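Long-range contacts in metallophosphoesterase TT1561-like domain-containing protein (PDB 2YVT), which is of uncharacterised function but, by its family, is probably a metal-dependent phosphoesterase of the calcineurin superfamily: residues 158-162 with 202-207; 124-128 with 164-168; 47-51 with 66-70. One frame throughout, in Å; residues are numbered along the deposited sequence.

Contact 1: residues 158-162 with 202-207; sequences RWYVE and AVVNTI
The guanidinium of R158 lies against the first turn of helix 202-211. One face rests on V203, whose CA is 3.7 Å above the plane and toward the rim. At the edge, in the plane, sit A202 CB and T206 OG1. NH1 gives T206 OG1 a hydrogen bond of 2.9 Å, 160° at the hydrogen. That hydroxyl in turn donates to A202 O, which also takes the T206 backbone N-H from the opposite face of its carbonyl plane. The R158 chain runs straight from the backbone and bends at chi3 (-65°), which turns the group along V203. E145 forms a salt bridge with NE; E162 OE2 is only a long partner of NH1. The axes of 158-162 and 202-207 run in the same general direction, crossing at -25°. They lie side by side on the sheet of strands 134-144 and 175-180, one of two in this calcineurin-like phosphoesterase fold. Beneath the arginine the contact turns apolar. V161 CG1 and I207 CD1 meet tightly at 3.5 Å, one side chain set nearly square to the other. Both residues also pack on L143 of strand 134-144. On the outer side, E162 OE2 lies 3.6 Å from T206 CG2.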
ATOM      1  N   ARG A 158       0.305   4.494 -16.728  1.00 10.06           N
ATOM      2  CA  ARG A 158      -1.034   5.083 -16.693  1.00 10.31           C
ATOM      3  C   ARG A 158      -2.060   4.278 -17.491  1.00  9.77           C
ATOM      4  O   ARG A 158      -3.141   3.973 -16.986  1.00 10.57           O
ATOM      5  CB  ARG A 158      -0.993   6.535 -17.210  1.00 10.49           C
ATOM      6  CG  ARG A 158      -2.349   7.196 -17.331  1.00 12.32           C
ATOM      7  CD  ARG A 158      -2.224   8.590 -17.962  1.00 12.58           C
ATOM      8  NE  ARG A 158      -1.479   9.523 -17.112  1.00 14.18           N
ATOM      9  CZ  ARG A 158      -2.045  10.412 -16.300  1.00 14.32           C
ATOM     10  NH1 ARG A 158      -3.371  10.478 -16.212  1.00 15.84           N
ATOM     11  NH2 ARG A 158      -1.286  11.221 -15.563  1.00 14.49           N
ATOM     12  N   TRP A 159      -1.721   3.927 -18.731  1.00  9.96           N
ATOM     13  CA  TRP A 159      -2.678   3.221 -19.584  1.00  9.58           C
ATOM     14  C   TRP A 159      -3.184   1.929 -18.939  1.00  9.89           C
ATOM     15  O   TRP A 159      -4.356   1.599 -19.042  1.00 10.26           O
ATOM     16  CB  TRP A 159      -2.088   2.928 -20.970  1.00 11.96           C
ATOM     17  CG  TRP A 159      -1.062   1.842 -21.025  1.00 11.61           C
ATOM     18  CD1 TRP A 159       0.284   2.001 -21.003  1.00 12.63           C
ATOM     19  CD2 TRP A 159      -1.300   0.427 -21.133  1.00 12.57           C
ATOM     20  NE1 TRP A 159       0.909   0.785 -21.099  1.00 13.05           N
ATOM     21  CE2 TRP A 159      -0.038  -0.201 -21.170  1.00 12.55           C
ATOM     22  CE3 TRP A 159      -2.457  -0.367 -21.191  1.00 12.19           C
ATOM     23  CZ2 TRP A 159       0.109  -1.591 -21.267  1.00 12.92           C
ATOM     24  CZ3 TRP A 159      -2.316  -1.752 -21.291  1.00 12.72           C
ATOM     25  CH2 TRP A 159      -1.037  -2.348 -21.320  1.00 12.58           C
ATOM     26  N   TYR A 160      -2.281   1.199 -18.288  1.00  9.12           N
ATOM     27  CA  TYR A 160      -2.631  -0.084 -17.691  1.00  9.61           C
ATOM     28  C   TYR A 160      -3.472   0.091 -16.427  1.00  9.51           C
ATOM     29  O   TYR A 160      -4.433  -0.642 -16.203  1.00 10.27           O
ATOM     30  CB  TYR A 160      -1.368  -0.892 -17.404  1.00 10.21           C
ATOM     31  CG  TYR A 160      -1.641  -2.242 -16.792  1.00 10.49           C
ATOM     32  CD1 TYR A 160      -2.053  -3.321 -17.584  1.00 10.14           C
ATOM     33  CD2 TYR A 160      -1.473  -2.447 -15.420  1.00  9.71           C
ATOM     34  CE1 TYR A 160      -2.301  -4.571 -17.020  1.00 10.67           C
ATOM     35  CE2 TYR A 160      -1.715  -3.683 -14.844  1.00 10.62           C
ATOM     36  CZ  TYR A 160      -2.132  -4.743 -15.651  1.00  9.95           C
ATOM     37  OH  TYR A 160      -2.370  -5.975 -15.086  1.00 12.77           O
ATOM     38  N   VAL A 161      -3.103   1.071 -15.605  1.00 10.09           N
ATOM     39  CA  VAL A 161      -3.868   1.383 -14.407  1.00 10.81           C
ATOM     40  C   VAL A 161      -5.315   1.723 -14.788  1.00 11.66           C
ATOM     41  O   VAL A 161      -6.264   1.165 -14.227  1.00 12.16           O
ATOM     42  CB  VAL A 161      -3.204   2.522 -13.613  1.00 10.72           C
ATOM     43  CG1 VAL A 161      -4.046   2.895 -12.401  1.00 12.75           C
ATOM     44  CG2 VAL A 161      -1.786   2.102 -13.197  1.00 11.15           C
ATOM     45  N   GLU A 162      -5.472   2.597 -15.781  1.00 12.68           N
ATOM     46  CA  GLU A 162      -6.798   2.996 -16.241  1.00 16.04           C
ATOM     47  C   GLU A 162      -7.562   1.809 -16.835  1.00 14.19           C
ATOM     48  O   GLU A 162      -8.756   1.635 -16.577  1.00 15.70           O
ATOM     49  CB  GLU A 162      -6.685   4.151 -17.237  1.00 16.75           C
ATOM     50  CG  GLU A 162      -6.074   5.408 -16.615  1.00 20.49           C
ATOM     51  CD  GLU A 162      -6.007   6.594 -17.566  1.00 21.45           C
ATOM     52  OE1 GLU A 162      -6.142   6.412 -18.799  1.00 25.33           O
ATOM     53  OE2 GLU A 162      -5.789   7.717 -17.070  1.00 24.80           O
ATOM     54  N   ALA A 202       0.706  12.125 -10.965  1.00 11.27           N
ATOM     55  CA  ALA A 202      -0.506  12.651 -11.585  1.00 12.06           C
ATOM     56  C   ALA A 202      -1.447  11.531 -11.987  1.00 11.87           C
ATOM     57  O   ALA A 202      -2.642  11.751 -12.157  1.00 11.88           O
ATOM     58  CB  ALA A 202      -0.150  13.494 -12.802  1.00 12.45           C
ATOM     59  N   VAL A 203      -0.909  10.319 -12.147  1.00 11.63           N
ATOM     60  CA  VAL A 203      -1.754   9.176 -12.475  1.00 11.76           C
ATOM     61  C   VAL A 203      -2.785   8.978 -11.371  1.00 11.63           C
ATOM     62  O   VAL A 203      -3.949   8.675 -11.635  1.00 12.30           O
ATOM     63  CB  VAL A 203      -0.922   7.891 -12.674  1.00 11.76           C
ATOM     64  CG1 VAL A 203      -1.833   6.682 -12.792  1.00 12.36           C
ATOM     65  CG2 VAL A 203      -0.043   8.029 -13.910  1.00 13.15           C
ATOM     66  N   VAL A 204      -2.360   9.184 -10.126  1.00 12.16           N
ATOM     67  CA  VAL A 204      -3.251   8.969  -8.995  1.00 10.96           C
ATOM     68  C   VAL A 204      -4.282  10.104  -8.884  1.00 10.84           C
ATOM     69  O   VAL A 204      -5.442   9.854  -8.574  1.00 10.51           O
ATOM     70  CB  VAL A 204      -2.466   8.725  -7.682  1.00 11.72           C
ATOM     71  CG1 VAL A 204      -3.419   8.434  -6.546  1.00 12.33           C
ATOM     72  CG2 VAL A 204      -1.512   7.538  -7.875  1.00 12.30           C
ATOM     73  N   ASN A 205      -3.885  11.343  -9.176  1.00 11.31           N
ATOM     74  CA  ASN A 205      -4.896  12.416  -9.240  1.00 10.91           C
ATOM     75  C   ASN A 205      -5.952  12.057 -10.266  1.00 11.68           C
ATOM     76  O   ASN A 205      -7.143  12.287 -10.059  1.00 12.09           O
ATOM     77  CB  ASN A 205      -4.278  13.773  -9.596  1.00 11.05           C
ATOM     78  CG  ASN A 205      -3.312  14.255  -8.548  1.00 11.81           C
ATOM     79  OD1 ASN A 205      -3.598  15.190  -7.779  1.00 14.05           O
ATOM     80  ND2 ASN A 205      -2.167  13.616  -8.490  1.00  9.16           N
ATOM     81  N   THR A 206      -5.495  11.477 -11.372  1.00 11.11           N
ATOM     82  CA  THR A 206      -6.378  11.092 -12.459  1.00 12.67           C
ATOM     83  C   THR A 206      -7.313   9.949 -12.051  1.00 12.86           C
ATOM     84  O   THR A 206      -8.514  10.023 -12.313  1.00 14.08           O
ATOM     85  CB  THR A 206      -5.582  10.754 -13.734  1.00 13.41           C
ATOM     86  OG1 THR A 206      -4.751  11.870 -14.097  1.00 13.09           O
ATOM     87  CG2 THR A 206      -6.517  10.433 -14.881  1.00 14.73           C
ATOM     88  N   ILE A 207      -6.769   8.916 -11.397  1.00 13.44           N
ATOM     89  CA  ILE A 207      -7.589   7.822 -10.859  1.00 15.59           C
ATOM     90  C   ILE A 207      -8.641   8.352  -9.896  1.00 13.86           C
ATOM     91  O   ILE A 207      -9.789   7.929  -9.916  1.00 14.72           O
ATOM     92  CB  ILE A 207      -6.769   6.798 -10.025  1.00 17.44           C
ATOM     93  CG1 ILE A 207      -5.641   6.152 -10.820  1.00 20.09           C
ATOM     94  CG2 ILE A 207      -7.708   5.735  -9.427  1.00 19.57           C
ATOM     95  CD1 ILE A 207      -4.752   5.277  -9.940  1.00 18.76           C
TER

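Contact 2: residues 124-128 with 164-168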
ATOM      1  N   HIS A 124      -4.623  -6.056  -4.710  1.00  9.81           N
ATOM      2  CA  HIS A 124      -3.788  -5.510  -5.758  1.00  9.18           C
ATOM      3  C   HIS A 124      -4.448  -5.775  -7.099  1.00  9.18           C
ATOM      4  O   HIS A 124      -4.597  -6.932  -7.508  1.00  9.93           O
ATOM      5  CB  HIS A 124      -2.371  -6.098  -5.724  1.00  9.04           C
ATOM      6  CG  HIS A 124      -1.483  -5.556  -6.800  1.00  9.02           C
ATOM      7  ND1 HIS A 124      -1.211  -4.209  -6.927  1.00  8.72           N
ATOM      8  CD2 HIS A 124      -0.834  -6.169  -7.817  1.00  8.66           C
ATOM      9  CE1 HIS A 124      -0.419  -4.017  -7.967  1.00  8.91           C
ATOM     10  NE2 HIS A 124      -0.183  -5.189  -8.531  1.00  8.43           N
ATOM     11  N   GLU A 125      -4.851  -4.694  -7.767  1.00  8.25           N
ATOM     12  CA  GLU A 125      -5.662  -4.783  -8.992  1.00  9.39           C
ATOM     13  C   GLU A 125      -6.972  -5.524  -8.707  1.00 10.45           C
ATOM     14  O   GLU A 125      -7.468  -6.302  -9.528  1.00 12.23           O
ATOM     15  CB  GLU A 125      -4.892  -5.458 -10.126  1.00 10.11           C
ATOM     16  CG  GLU A 125      -3.492  -4.915 -10.321  1.00 11.63           C
ATOM     17  CD  GLU A 125      -2.774  -5.599 -11.440  1.00 14.11           C
ATOM     18  OE1 GLU A 125      -3.290  -5.556 -12.566  1.00 17.71           O
ATOM     19  OE2 GLU A 125      -1.706  -6.191 -11.192  1.00 17.02           O
ATOM     20  N   GLY A 126      -7.528  -5.269  -7.529  1.00 10.42           N
ATOM     21  CA  GLY A 126      -8.696  -5.993  -7.068  1.00 11.47           C
ATOM     22  C   GLY A 126      -9.393  -5.283  -5.936  1.00 11.87           C
ATOM     23  O   GLY A 126      -9.019  -4.163  -5.541  1.00 11.46           O
ATOM     24  N   PHE A 127     -10.407  -5.953  -5.401  1.00 12.82           N
ATOM     25  CA  PHE A 127     -11.350  -5.296  -4.524  1.00 13.89           C
ATOM     26  C   PHE A 127     -11.927  -6.288  -3.544  1.00 14.49           C
ATOM     27  O   PHE A 127     -11.890  -7.498  -3.773  1.00 15.88           O
ATOM     28  CB  PHE A 127     -12.482  -4.697  -5.355  1.00 17.35           C
ATOM     29  CG  PHE A 127     -13.331  -5.733  -6.038  1.00 18.92           C
ATOM     30  CD1 PHE A 127     -14.527  -6.155  -5.465  1.00 20.97           C
ATOM     31  CD2 PHE A 127     -12.921  -6.301  -7.241  1.00 20.64           C
ATOM     32  CE1 PHE A 127     -15.313  -7.123  -6.096  1.00 21.78           C
ATOM     33  CE2 PHE A 127     -13.701  -7.280  -7.878  1.00 20.91           C
ATOM     34  CZ  PHE A 127     -14.899  -7.686  -7.298  1.00 20.69           C
ATOM     35  N   ALA A 128     -12.484  -5.756  -2.463  1.00 13.41           N
ATOM     36  CA  ALA A 128     -13.211  -6.563  -1.503  1.00 13.17           C
ATOM     37  C   ALA A 128     -14.305  -5.715  -0.883  1.00 13.99           C
ATOM     38  O   ALA A 128     -14.119  -4.518  -0.639  1.00 14.83           O
ATOM     39  CB  ALA A 128     -12.278  -7.066  -0.440  1.00 15.02           C
ATOM     40  N   ILE A 164      -7.180  -1.484 -16.175  1.00 12.70           N
ATOM     41  CA  ILE A 164      -7.581  -2.438 -15.150  1.00 12.55           C
ATOM     42  C   ILE A 164      -8.736  -1.899 -14.308  1.00 13.39           C
ATOM     43  O   ILE A 164      -9.684  -2.629 -14.010  1.00 13.95           O
ATOM     44  CB  ILE A 164      -6.386  -2.797 -14.228  1.00 12.74           C
ATOM     45  CG1 ILE A 164      -5.328  -3.600 -15.000  1.00 13.48           C
ATOM     46  CG2 ILE A 164      -6.872  -3.521 -12.953  1.00 13.88           C
ATOM     47  CD1 ILE A 164      -5.794  -4.975 -15.524  1.00 14.87           C
ATOM     48  N   LEU A 165      -8.672  -0.617 -13.957  1.00 13.37           N
ATOM     49  CA  LEU A 165      -9.634  -0.043 -13.015  1.00 15.55           C
ATOM     50  C   LEU A 165     -11.026   0.191 -13.599  1.00 16.82           C
ATOM     51  O   LEU A 165     -11.934   0.647 -12.894  1.00 18.12           O
ATOM     52  CB  LEU A 165      -9.071   1.226 -12.368  1.00 15.79           C
ATOM     53  CG  LEU A 165      -8.001   0.982 -11.303  1.00 16.48           C
ATOM     54  CD1 LEU A 165      -7.366   2.306 -10.862  1.00 17.74           C
ATOM     55  CD2 LEU A 165      -8.583   0.240 -10.097  1.00 17.02           C
ATOM     56  N   LYS A 166     -11.206  -0.164 -14.869  1.00 18.74           N
ATOM     57  CA  LYS A 166     -12.538  -0.171 -15.467  1.00 21.03           C
ATOM     58  C   LYS A 166     -13.507  -1.078 -14.701  1.00 20.85           C
ATOM     59  O   LYS A 166     -14.728  -0.933 -14.831  1.00 22.82           O
ATOM     60  CB  LYS A 166     -12.466  -0.577 -16.940  1.00 22.89           C
ATOM     61  CG  LYS A 166     -11.815   0.470 -17.832  1.00 25.65           C
ATOM     62  CD  LYS A 166     -12.262   0.360 -19.295  1.00 28.15           C
ATOM     63  CE  LYS A 166     -12.182  -1.067 -19.824  1.00 29.44           C
ATOM     64  NZ  LYS A 166     -10.815  -1.636 -19.693  1.00 30.10           N
ATOM     65  N   PHE A 167     -12.973  -1.996 -13.888  1.00 20.08           N
ATOM     66  CA  PHE A 167     -13.825  -2.916 -13.121  1.00 20.24           C
ATOM     67  C   PHE A 167     -14.664  -2.218 -12.049  1.00 21.12           C
ATOM     68  O   PHE A 167     -15.716  -2.713 -11.654  1.00 21.17           O
ATOM     69  CB  PHE A 167     -13.045  -4.116 -12.541  1.00 20.73           C
ATOM     70  CG  PHE A 167     -12.186  -3.802 -11.333  1.00 20.15           C
ATOM     71  CD1 PHE A 167     -12.763  -3.552 -10.090  1.00 20.37           C
ATOM     72  CD2 PHE A 167     -10.796  -3.829 -11.427  1.00 19.59           C
ATOM     73  CE1 PHE A 167     -11.969  -3.285  -8.976  1.00 20.83           C
ATOM     74  CE2 PHE A 167      -9.995  -3.569 -10.318  1.00 20.45           C
ATOM     75  CZ  PHE A 167     -10.581  -3.291  -9.093  1.00 20.59           C
ATOM     76  N   VAL A 168     -14.196  -1.063 -11.588  1.00 21.33           N
ATOM     77  CA  VAL A 168     -14.864  -0.365 -10.489  1.00 24.13           C
ATOM     78  C   VAL A 168     -16.329  -0.056 -10.828  1.00 26.08           C
ATOM     79  O   VAL A 168     -17.212  -0.213  -9.980  1.00 26.87           O
ATOM     80  CB  VAL A 168     -14.085   0.913 -10.075  1.00 24.15           C
ATOM     81  CG1 VAL A 168     -14.791   1.638  -8.931  1.00 24.35           C
ATOM     82  CG2 VAL A 168     -12.664   0.551  -9.672  1.00 25.08           C
TER
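E125, in the turn before strand 126-130, and G126, its first residue, face I164 at the end of helix 158-164 and F167 just after it. The two backbones stay apart: the CA atoms of E125 and I164 are 6.9 Å from each other, and no hydrogen bond joins the segments. E125 and G126 form a G1 beta bulge, both opposite G138 of strand 134-144. E125 has the positive phi (59°) of such a bulge. The second segment leaves its helix at I164 and turns through a 3-10 piece at 166-168. In it V168 N bonds to L165 O, while the bond from F167 N to I164 O is weak. The contact thus joins the start of edge strand 126-130, in the sheet of strands 134-144 and 175-180, to the chain that leads from helix 158-164 toward strand 175-180.

I164 points toward the bulge and crosses the E125 side chain at a slant. Its CG2 lies 4.0 Å from E125 CB. Its CG1 comes 3.7 Å from E125 OE1, an apolar neighbour for that oxygen. The polar partner of OE1 is the hydroxyl of Y160, one turn back on the same helix.

F167 packs beside the bulge. Its CG stands between the backbone N and the carbonyl carbon (chi1 76°), which sets the ring where CE2 meets E125 O at 3.8 Å and CZ lies 3.9 Å from G126 CA. F127 is built with the same first torsion. The two phenylalanines lie side by side, pointing opposite ways, planes at 36° and centroids 5.5 Å apart. F127 also leans on L171 and E135. The nearest atoms of the two rings are F127 CD2 and F167 CE1, at 3.6 Å.

Contact 3: residues 47-51 with 66-70; sequences ALEKE and VIHEN
L48 and V66 reach between two antiparallel helices, and neighbouring side chains complete a small apolar seam. The segment axes come within 9.8 Å and run at 177° to each other.

L48 sends its two methyls to different neighbours. CD1 goes in beside the backbone of the other helix, 3.6 Å from V66 O and also 3.6 Å from N70 CB. It also lies near V66 CG1. The L48 and N70 side chains pass alongside each other, heading opposite ways. CD2 turns to I67, meeting CG1 at 4.1 Å, and these two chains are roughly perpendicular. Replacing L48 with an alanine would probably open a gap between V66, I67 and N70, leaving I67 CG1 without its apolar partner in 47-51.

V66 points toward the first helix and sits between A47 and E51, one turn apart. Its CG1 touches A47 O at 3.7 Å, and its CG2 lies 3.8 Å from E51 CG. E51 crosses it at a slant, with its aliphatic part on the valine. The chain then bends at chi2 (59°), and the carboxylate turns to R60 and N63 in the connection between the helices. R60 makes a salt bridge with OE2, and the backbone N of N63 a hydrogen bond with it. A47 CB lies 4.4 Å from V66 CG1.

The contact is a helical hairpin of helix 46-57 and the start of helix 65-86, its centre about 21 Å from that of the chain. I67 also packs on P102 and F152, and E49 OE1 is hydrogen-bonded to N99 ND2, in the loops nearby. In the sequence the hairpin lies between strands 35-39 and 91-95, which belong to one sheet.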
ATOM      1  N   ALA A  47      18.601  -4.984  -3.654  1.00 13.98           N
ATOM      2  CA  ALA A  47      19.409  -5.561  -4.723  1.00 13.99           C
ATOM      3  C   ALA A  47      18.612  -5.687  -6.014  1.00 13.26           C
ATOM      4  O   ALA A  47      19.113  -5.377  -7.097  1.00 13.39           O
ATOM      5  CB  ALA A  47      19.969  -6.902  -4.304  1.00 14.83           C
ATOM      6  N   LEU A  48      17.360  -6.127  -5.908  1.00 12.59           N
ATOM      7  CA  LEU A  48      16.553  -6.275  -7.116  1.00 10.97           C
ATOM      8  C   LEU A  48      16.324  -4.927  -7.784  1.00 11.35           C
ATOM      9  O   LEU A  48      16.434  -4.804  -9.006  1.00 11.90           O
ATOM     10  CB  LEU A  48      15.214  -6.962  -6.814  1.00 10.91           C
ATOM     11  CG  LEU A  48      15.165  -8.481  -7.005  1.00 11.64           C
ATOM     12  CD1 LEU A  48      16.105  -9.174  -6.034  1.00 11.88           C
ATOM     13  CD2 LEU A  48      13.738  -8.984  -6.820  1.00 11.56           C
ATOM     14  N   GLU A  49      15.994  -3.914  -6.981  1.00 12.15           N
ATOM     15  CA  GLU A  49      15.706  -2.600  -7.528  1.00 13.33           C
ATOM     16  C   GLU A  49      16.944  -2.016  -8.194  1.00 13.04           C
ATOM     17  O   GLU A  49      16.854  -1.476  -9.294  1.00 13.42           O
ATOM     18  CB  GLU A  49      15.193  -1.645  -6.455  1.00 15.38           C
ATOM     19  CG  GLU A  49      14.894  -0.272  -7.003  1.00 18.54           C
ATOM     20  CD  GLU A  49      14.098   0.579  -6.048  1.00 20.89           C
ATOM     21  OE1 GLU A  49      14.295   0.467  -4.815  1.00 21.50           O
ATOM     22  OE2 GLU A  49      13.272   1.367  -6.546  1.00 24.57           O
ATOM     23  N   LYS A  50      18.090  -2.145  -7.532  1.00 12.86           N
ATOM     24  CA  LYS A  50      19.333  -1.605  -8.077  1.00 14.04           C
ATOM     25  C   LYS A  50      19.705  -2.269  -9.396  1.00 13.38           C
ATOM     26  O   LYS A  50      20.118  -1.583 -10.328  1.00 13.90           O
ATOM     27  CB  LYS A  50      20.484  -1.734  -7.080  1.00 16.24           C
ATOM     28  CG  LYS A  50      20.427  -0.743  -5.924  1.00 18.34           C
ATOM     29  CD  LYS A  50      21.652  -0.886  -5.031  1.00 21.82           C
ATOM     30  CE  LYS A  50      21.523  -0.048  -3.769  1.00 24.21           C
ATOM     31  NZ  LYS A  50      21.738   1.402  -4.035  1.00 26.47           N
ATOM     32  N   GLU A  51      19.536  -3.589  -9.490  1.00 13.67           N
ATOM     33  CA  GLU A  51      19.854  -4.278 -10.745  1.00 13.08           C
ATOM     34  C   GLU A  51      18.959  -3.789 -11.880  1.00 13.11           C
ATOM     35  O   GLU A  51      19.432  -3.520 -12.985  1.00 13.14           O
ATOM     36  CB  GLU A  51      19.789  -5.803 -10.607  1.00 13.37           C
ATOM     37  CG  GLU A  51      19.779  -6.553 -11.951  1.00 13.81           C
ATOM     38  CD  GLU A  51      21.002  -6.282 -12.836  1.00 15.46           C
ATOM     39  OE1 GLU A  51      22.083  -5.904 -12.316  1.00 16.74           O
ATOM     40  OE2 GLU A  51      20.873  -6.463 -14.069  1.00 15.35           O
ATOM     41  N   VAL A  66      19.942 -12.097 -10.303  1.00 14.05           N
ATOM     42  CA  VAL A  66      19.744 -11.285  -9.092  1.00 13.55           C
ATOM     43  C   VAL A  66      18.420 -11.635  -8.396  1.00 13.26           C
ATOM     44  O   VAL A  66      18.355 -11.711  -7.165  1.00 14.25           O
ATOM     45  CB  VAL A  66      19.851  -9.762  -9.395  1.00 13.35           C
ATOM     46  CG1 VAL A  66      19.544  -8.935  -8.158  1.00 14.21           C
ATOM     47  CG2 VAL A  66      21.249  -9.429  -9.899  1.00 14.38           C
ATOM     48  N   ILE A  67      17.374 -11.871  -9.188  1.00 12.46           N
ATOM     49  CA  ILE A  67      16.104 -12.324  -8.623  1.00 12.89           C
ATOM     50  C   ILE A  67      16.290 -13.687  -7.967  1.00 13.13           C
ATOM     51  O   ILE A  67      15.968 -13.882  -6.798  1.00 14.24           O
ATOM     52  CB  ILE A  67      14.989 -12.420  -9.696  1.00 11.80           C
ATOM     53  CG1 ILE A  67      14.698 -11.039 -10.290  1.00 12.34           C
ATOM     54  CG2 ILE A  67      13.724 -13.043  -9.105  1.00 12.61           C
ATOM     55  CD1 ILE A  67      13.776 -11.057 -11.501  1.00 13.36           C
ATOM     56  N   HIS A  68      16.844 -14.627  -8.723  1.00 14.54           N
ATOM     57  CA  HIS A  68      16.948 -15.995  -8.244  1.00 15.92           C
ATOM     58  C   HIS A  68      17.764 -16.104  -6.952  1.00 16.62           C
ATOM     59  O   HIS A  68      17.373 -16.823  -6.030  1.00 18.36           O
ATOM     60  CB  HIS A  68      17.483 -16.899  -9.358  1.00 17.25           C
ATOM     61  CG  HIS A  68      16.667 -16.845 -10.614  1.00 19.08           C
ATOM     62  ND1 HIS A  68      17.221 -16.974 -11.868  1.00 20.40           N
ATOM     63  CD2 HIS A  68      15.339 -16.657 -10.809  1.00 20.40           C
ATOM     64  CE1 HIS A  68      16.272 -16.875 -12.781  1.00 21.26           C
ATOM     65  NE2 HIS A  68      15.120 -16.681 -12.165  1.00 21.36           N
ATOM     66  N   GLU A  69      18.858 -15.344  -6.859  1.00 17.72           N
ATOM     67  CA  GLU A  69      19.728 -15.416  -5.683  1.00 20.16           C
ATOM     68  C   GLU A  69      19.141 -14.733  -4.444  1.00 19.07           C
ATOM     69  O   GLU A  69      19.610 -14.950  -3.322  1.00 20.38           O
ATOM     70  CB  GLU A  69      21.142 -14.910  -5.998  1.00 21.21           C
ATOM     71  CG  GLU A  69      21.282 -13.415  -6.239  1.00 23.28           C
ATOM     72  CD  GLU A  69      22.555 -13.064  -7.003  1.00 23.91           C
ATOM     73  OE1 GLU A  69      22.753 -11.873  -7.312  1.00 26.68           O
ATOM     74  OE2 GLU A  69      23.355 -13.978  -7.292  1.00 26.18           O
ATOM     75  N   ASN A  70      18.096 -13.934  -4.652  1.00 17.46           N
ATOM     76  CA  ASN A  70      17.418 -13.257  -3.547  1.00 16.28           C
ATOM     77  C   ASN A  70      16.063 -13.869  -3.179  1.00 15.25           C
ATOM     78  O   ASN A  70      15.431 -13.439  -2.215  1.00 14.99           O
ATOM     79  CB  ASN A  70      17.285 -11.757  -3.850  1.00 17.28           C
ATOM     80  CG  ASN A  70      18.596 -11.013  -3.682  1.00 18.40           C
ATOM     81  OD1 ASN A  70      19.262 -10.664  -4.659  1.00 18.94           O
ATOM     82  ND2 ASN A  70      18.989 -10.789  -2.436  1.00 19.49           N
TER

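From the N terminus, contact 3 comes first. It closes the short connection between helices 46-57 and 65-86. It is complete before the others begin and touches neither; its centre is about 28 Å from that of contact 1 and about 29 Å from that of contact 2. Contact 2 then opens at 124-128 and closes at 164-168. Contact 1 opens inside that loop, at 158-162, and closes beyond it, at 202-207, so the two cross. Together they tie helix 158-164 and the chain just after it to the start of strand 126-130 and to helix 202-211. A probable hydrogen bond between Y160 and E125 and packing of I207 on L165 join them.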